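Local coordinates for protein Rubredoxin\:oxygen oxidoreductase (Desulfovibrio gigas, PDB 1E5D) that catalyses the four-electron reduction of dioxygen to two water molecules, using a diiron centre and a flavin mononucleotide cofactor, at residues A[16-21]-A[170-175]; A[177-182]-A[229-234]. One frame throughout, in Å; residues are numbered along the deposited sequence.

Interaction 1. Residues A[16-21]-A[170-175]; sequences IDWNSR and NIAASE
Ile16 and Trp18 close over Ala172 and Ala173 without a hydrogen bond passing between the two segments. The CB of Ile16 faces 170-175, and both branches beyond it find partners there. CG2 lies against the methyl of Ala172, 3.7 Å from its CB. CG1 stands anti to the carbonyl carbon (chi1 -44°) and carries the longer branch on to Ala173, bringing CD1 to 3.1 Å from Ala173 O, a tight approach. Trp18 completes the cover with the benzene half of its indole: CZ3 sits 3.8 Å from Ala172 O, and CH2 is 3.9 Å from Ser174 N. Ile16 CG2 and Ala172 CB both lie over one face of this indole, toward its rim, forming a small apolar cluster at the surface. Trp18 is the second residue of a type I turn from Asp17 to Ser20. Arg21 NH1 donates to Trp18 O at 2.9 Å, in the carbonyl plane and on a lone pair, and also reaches Ser20 O from above its carbonyl plane, so two bonds bridge the turn. Backbone hydrogen bonds of Asp17 with Thr33 and of Ala172 with Met31 tie both segments to the start of strand 33-40. The arrangement joins the end of strand 10-17 to the loop after strand 160-164 in the metallo-beta-lactamase-like domain, with the Asp17 side chain about 11 Å from the mu-oxo-diiron centre.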
loop_
_atom_site.group_PDB
_atom_site.type_symbol
_atom_site.label_atom_id
_atom_site.label_comp_id
_atom_site.label_asym_id
_atom_site.label_seq_id
_atom_site.Cartn_x
_atom_site.Cartn_y
_atom_site.Cartn_z
ATOM N N ILE A 16 2.095 18.602 -23.209
ATOM C CA ILE A 16 1.528 18.874 -21.904
ATOM C C ILE A 16 0.582 17.737 -21.528
ATOM O O ILE A 16 -0.372 17.453 -22.249
ATOM C CB ILE A 16 0.760 20.201 -21.835
ATOM C CG1 ILE A 16 1.457 21.372 -22.519
ATOM C CG2 ILE A 16 0.460 20.527 -20.382
ATOM C CD1 ILE A 16 1.501 22.647 -21.706
ATOM N N ASP A 17 0.874 17.099 -20.402
ATOM C CA ASP A 17 0.029 15.976 -19.985
ATOM C C ASP A 17 -0.852 16.376 -18.809
ATOM O O ASP A 17 -0.586 16.064 -17.646
ATOM C CB ASP A 17 0.936 14.794 -19.676
ATOM C CG ASP A 17 0.217 13.474 -19.536
ATOM O OD1 ASP A 17 -0.989 13.499 -19.227
ATOM O OD2 ASP A 17 0.863 12.420 -19.718
ATOM N N TRP A 18 -1.932 17.094 -19.111
ATOM C CA TRP A 18 -2.853 17.584 -18.099
ATOM C C TRP A 18 -3.380 16.511 -17.154
ATOM O O TRP A 18 -3.552 16.780 -15.967
ATOM C CB TRP A 18 -4.057 18.225 -18.784
ATOM C CG TRP A 18 -3.762 19.334 -19.734
ATOM C CD1 TRP A 18 -3.536 19.270 -21.074
ATOM C CD2 TRP A 18 -3.667 20.719 -19.379
ATOM N NE1 TRP A 18 -3.305 20.529 -21.578
ATOM C CE2 TRP A 18 -3.382 21.431 -20.555
ATOM C CE3 TRP A 18 -3.803 21.403 -18.169
ATOM C CZ2 TRP A 18 -3.225 22.818 -20.554
ATOM C CZ3 TRP A 18 -3.646 22.778 -18.176
ATOM C CH2 TRP A 18 -3.360 23.469 -19.360
ATOM N N ASN A 19 -3.649 15.315 -17.673
ATOM C CA ASN A 19 -4.359 14.300 -16.905
ATOM C C ASN A 19 -3.483 13.396 -16.053
ATOM O O ASN A 19 -4.011 12.567 -15.304
ATOM C CB ASN A 19 -5.172 13.415 -17.866
ATOM C CG ASN A 19 -6.176 14.229 -18.652
ATOM O OD1 ASN A 19 -6.551 15.324 -18.250
ATOM N ND2 ASN A 19 -6.635 13.703 -19.779
ATOM N N SER A 20 -2.166 13.534 -16.154
ATOM C CA SER A 20 -1.278 12.659 -15.395
ATOM C C SER A 20 -1.556 12.722 -13.904
ATOM O O SER A 20 -1.471 13.765 -13.248
ATOM C CB SER A 20 0.180 13.031 -15.673
ATOM O OG SER A 20 1.079 12.178 -14.982
ATOM N N ARG A 21 -1.894 11.583 -13.296
ATOM C CA ARG A 21 -2.005 11.659 -11.836
ATOM C C ARG A 21 -1.073 10.598 -11.257
ATOM O O ARG A 21 -0.237 10.914 -10.413
ATOM C CB ARG A 21 -3.443 11.510 -11.371
ATOM C CG ARG A 21 -4.350 12.629 -11.868
ATOM C CD ARG A 21 -4.089 13.908 -11.070
ATOM N NE ARG A 21 -5.102 14.910 -11.395
ATOM C CZ ARG A 21 -5.088 15.675 -12.478
ATOM N NH1 ARG A 21 -4.108 15.578 -13.371
ATOM N NH2 ARG A 21 -6.067 16.548 -12.669
ATOM N N ASN A 170 6.608 18.524 -11.818
ATOM C CA ASN A 170 5.374 18.099 -12.488
ATOM C C ASN A 170 4.335 19.207 -12.455
ATOM O O ASN A 170 3.511 19.291 -11.549
ATOM C CB ASN A 170 4.871 16.816 -11.820
ATOM C CG ASN A 170 5.761 15.654 -12.231
ATOM O OD1 ASN A 170 6.090 14.790 -11.428
ATOM N ND2 ASN A 170 6.144 15.654 -13.500
ATOM N N ILE A 171 4.369 20.087 -13.444
ATOM C CA ILE A 171 3.380 21.142 -13.579
ATOM C C ILE A 171 2.854 21.201 -15.010
ATOM O O ILE A 171 3.621 21.484 -15.937
ATOM C CB ILE A 171 3.954 22.524 -13.224
ATOM C CG1 ILE A 171 4.404 22.655 -11.771
ATOM C CG2 ILE A 171 2.956 23.616 -13.578
ATOM C CD1 ILE A 171 4.823 24.062 -11.409
ATOM N N ALA A 172 1.562 20.934 -15.176
ATOM C CA ALA A 172 0.948 21.046 -16.503
ATOM C C ALA A 172 0.231 22.389 -16.567
ATOM O O ALA A 172 -0.665 22.622 -15.752
ATOM C CB ALA A 172 -0.001 19.905 -16.801
ATOM N N ALA A 173 0.627 23.260 -17.487
ATOM C CA ALA A 173 0.026 24.594 -17.479
ATOM C C ALA A 173 0.134 25.281 -18.826
ATOM O O ALA A 173 0.930 24.886 -19.676
ATOM C CB ALA A 173 0.704 25.435 -16.404
ATOM N N SER A 174 -0.665 26.330 -19.018
ATOM C CA SER A 174 -0.487 27.096 -20.254
ATOM C C SER A 174 0.846 27.840 -20.210
ATOM O O SER A 174 1.437 28.137 -21.248
ATOM C CB SER A 174 -1.626 28.080 -20.486
ATOM O OG SER A 174 -2.598 27.990 -19.463
ATOM N N GLU A 175 1.323 28.119 -19.009
ATOM C CA GLU A 175 2.543 28.864 -18.735
ATOM C C GLU A 175 3.746 27.922 -18.818
ATOM O O GLU A 175 3.754 26.902 -18.124
ATOM C CB GLU A 175 2.510 29.521 -17.370
ATOM C CG GLU A 175 1.386 30.451 -16.998
ATOM C CD GLU A 175 -0.003 29.854 -16.991
ATOM O OE1 GLU A 175 -0.405 29.171 -16.032
ATOM O OE2 GLU A 175 -0.686 30.050 -18.022
#

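Interaction 2. Residues A[177-182]-A[229-234]; sequences FSDQIP and IFRGAD
Arg231 lays its guanidinium flat on the ring of Phe177, the planes 18° apart and the centres separated by 4.0 Å, a stacked cation-pi pair. NH2 is over CD2 of the ring, while NH1 forms a salt bridge with Asp179 OD2 at 2.6 Å, near the guanidinium edge but tilted 24° from its plane. Face and edge partners together restrict its rotation. The chain starts with CG anti to the backbone N (chi1 -179°) and bends at chi2 and chi3, folding the group back over the ring. Ile229 runs alongside Phe177, its CB 3.6 Å from CD1 of the ring. Between backbones, Ser178 N donates to Ile229 O at 2.7 Å beside a single beta bridge joining Phe177 and Ile229. Arg231 N donates to the side-chain Ser178 OG at 3.2 Å, and that hydroxyl is also hydrogen-bonded to Gln235 NE2, from helix 233-248. Gln180 N donates to Phe177 O, closing the 3-10 turn, and Gln180 OE1 accepts from Phe177 N at 2.9 Å, joining the residues twice. Farther out, Leu186 of helix 183-198 packs on Ser178 and Phe230, Phe221 of strand 221-224 on Ile229 and Arg231, and Thr4 of strand 4-7 on Phe177.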
loop_
_atom_site.group_PDB
_atom_site.type_symbol
_atom_site.label_atom_id
_atom_site.label_comp_id
_atom_site.label_asym_id
_atom_site.label_seq_id
_atom_site.Cartn_x
_atom_site.Cartn_y
_atom_site.Cartn_z
ATOM N N PHE A 177 7.066 29.036 -18.499
ATOM C CA PHE A 177 8.268 29.599 -17.887
ATOM C C PHE A 177 8.107 29.858 -16.398
ATOM O O PHE A 177 7.034 30.214 -15.928
ATOM C CB PHE A 177 8.653 30.887 -18.624
ATOM C CG PHE A 177 9.114 30.575 -20.048
ATOM C CD1 PHE A 177 10.366 30.035 -20.285
ATOM C CD2 PHE A 177 8.269 30.818 -21.113
ATOM C CE1 PHE A 177 10.753 29.753 -21.580
ATOM C CE2 PHE A 177 8.665 30.549 -22.414
ATOM C CZ PHE A 177 9.915 30.011 -22.650
ATOM N N SER A 178 9.205 29.660 -15.673
ATOM C CA SER A 178 9.187 29.744 -14.217
ATOM C C SER A 178 8.698 31.101 -13.730
ATOM O O SER A 178 8.078 31.209 -12.671
ATOM C CB SER A 178 10.580 29.442 -13.657
ATOM O OG SER A 178 11.546 30.331 -14.186
ATOM N N ASP A 179 8.972 32.160 -14.491
ATOM C CA ASP A 179 8.572 33.493 -14.058
ATOM C C ASP A 179 7.088 33.751 -14.270
ATOM O O ASP A 179 6.593 34.816 -13.920
ATOM C CB ASP A 179 9.357 34.566 -14.820
ATOM C CG ASP A 179 9.147 34.479 -16.318
ATOM O OD1 ASP A 179 8.191 35.091 -16.846
ATOM O OD2 ASP A 179 9.947 33.795 -16.982
ATOM N N GLN A 180 6.374 32.804 -14.870
ATOM C CA GLN A 180 4.958 33.032 -15.138
ATOM C C GLN A 180 4.080 32.318 -14.122
ATOM O O GLN A 180 2.858 32.419 -14.200
ATOM C CB GLN A 180 4.580 32.551 -16.533
ATOM C CG GLN A 180 5.428 33.120 -17.653
ATOM C CD GLN A 180 5.109 32.424 -18.964
ATOM O OE1 GLN A 180 5.260 31.206 -19.078
ATOM N NE2 GLN A 180 4.670 33.204 -19.942
ATOM N N ILE A 181 4.723 31.601 -13.210
ATOM C CA ILE A 181 3.982 30.921 -12.154
ATOM C C ILE A 181 4.510 31.384 -10.794
ATOM O O ILE A 181 5.694 31.658 -10.632
ATOM C CB ILE A 181 4.041 29.389 -12.214
ATOM C CG1 ILE A 181 5.262 28.759 -11.541
ATOM C CG2 ILE A 181 3.947 28.857 -13.639
ATOM C CD1 ILE A 181 4.973 27.342 -11.091
ATOM N N PRO A 182 3.587 31.444 -9.850
ATOM C CA PRO A 182 3.902 31.862 -8.490
ATOM C C PRO A 182 4.973 30.960 -7.887
ATOM O O PRO A 182 4.946 29.742 -8.069
ATOM C CB PRO A 182 2.585 31.659 -7.742
ATOM C CG PRO A 182 1.521 31.596 -8.775
ATOM C CD PRO A 182 2.169 31.087 -10.027
ATOM N N ILE A 229 10.185 26.020 -17.852
ATOM C CA ILE A 229 11.576 26.388 -18.072
ATOM C C ILE A 229 12.008 27.484 -17.113
ATOM O O ILE A 229 11.244 28.426 -16.877
ATOM C CB ILE A 229 11.770 26.858 -19.524
ATOM C CG1 ILE A 229 11.722 25.701 -20.527
ATOM C CG2 ILE A 229 13.049 27.663 -19.664
ATOM C CD1 ILE A 229 11.164 26.107 -21.875
ATOM N N PHE A 230 13.208 27.374 -16.557
ATOM C CA PHE A 230 13.720 28.433 -15.686
ATOM C C PHE A 230 14.324 29.543 -16.537
ATOM O O PHE A 230 15.368 29.348 -17.165
ATOM C CB PHE A 230 14.745 27.879 -14.693
ATOM C CG PHE A 230 14.090 26.978 -13.651
ATOM C CD1 PHE A 230 13.514 27.525 -12.519
ATOM C CD2 PHE A 230 14.057 25.607 -13.833
ATOM C CE1 PHE A 230 12.901 26.717 -11.578
ATOM C CE2 PHE A 230 13.442 24.795 -12.898
ATOM C CZ PHE A 230 12.861 25.350 -11.774
ATOM N N ARG A 231 13.643 30.683 -16.549
ATOM C CA ARG A 231 14.034 31.789 -17.423
ATOM C C ARG A 231 14.589 32.964 -16.636
ATOM O O ARG A 231 13.888 33.627 -15.879
ATOM C CB ARG A 231 12.828 32.215 -18.248
ATOM C CG ARG A 231 13.031 33.346 -19.241
ATOM C CD ARG A 231 11.778 34.199 -19.258
ATOM N NE ARG A 231 10.932 34.016 -20.426
ATOM C CZ ARG A 231 9.613 34.158 -20.425
ATOM N NH1 ARG A 231 8.970 34.482 -19.312
ATOM N NH2 ARG A 231 8.910 33.981 -21.534
ATOM N N GLY A 232 15.877 33.222 -16.820
ATOM C CA GLY A 232 16.561 34.288 -16.121
ATOM C C GLY A 232 17.526 33.763 -15.076
ATOM O O GLY A 232 17.230 32.805 -14.357
ATOM N N ALA A 233 18.696 34.391 -14.987
ATOM C CA ALA A 233 19.730 33.923 -14.074
ATOM C C ALA A 233 19.213 33.872 -12.645
ATOM O O ALA A 233 19.595 32.998 -11.863
ATOM C CB ALA A 233 20.962 34.807 -14.172
ATOM N N ASP A 234 18.323 34.808 -12.278
ATOM C CA ASP A 234 17.855 34.744 -10.887
ATOM C C ASP A 234 17.099 33.436 -10.675
ATOM O O ASP A 234 17.351 32.698 -9.731
ATOM C CB ASP A 234 17.015 35.960 -10.530
ATOM C CG ASP A 234 15.773 36.108 -11.380
ATOM O OD1 ASP A 234 15.909 35.907 -12.605
ATOM O OD2 ASP A 234 14.691 36.389 -10.829
#

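In the fold
Both contacts use the one loop that runs from strand 160-164 to helix 183-198. Interaction 1 takes up its 170-175 part and interaction 2 its 177-182 part, so they follow in series along the chain, with centres about 16 Å apart. They meet directly where Ile171 CD1 packs 3.3 Å from Ile181 CD1. Interaction 1 packs the loop against the end of strand 10-17 of the seven-stranded sheet and the turn after it, and interaction 2 fastens it to 230-231, an edge strand of the six-stranded sheet. The loop therefore links the two sheets of the metallo-beta-lactamase-like domain, while the flavodoxin-like domain lies farther along the chain.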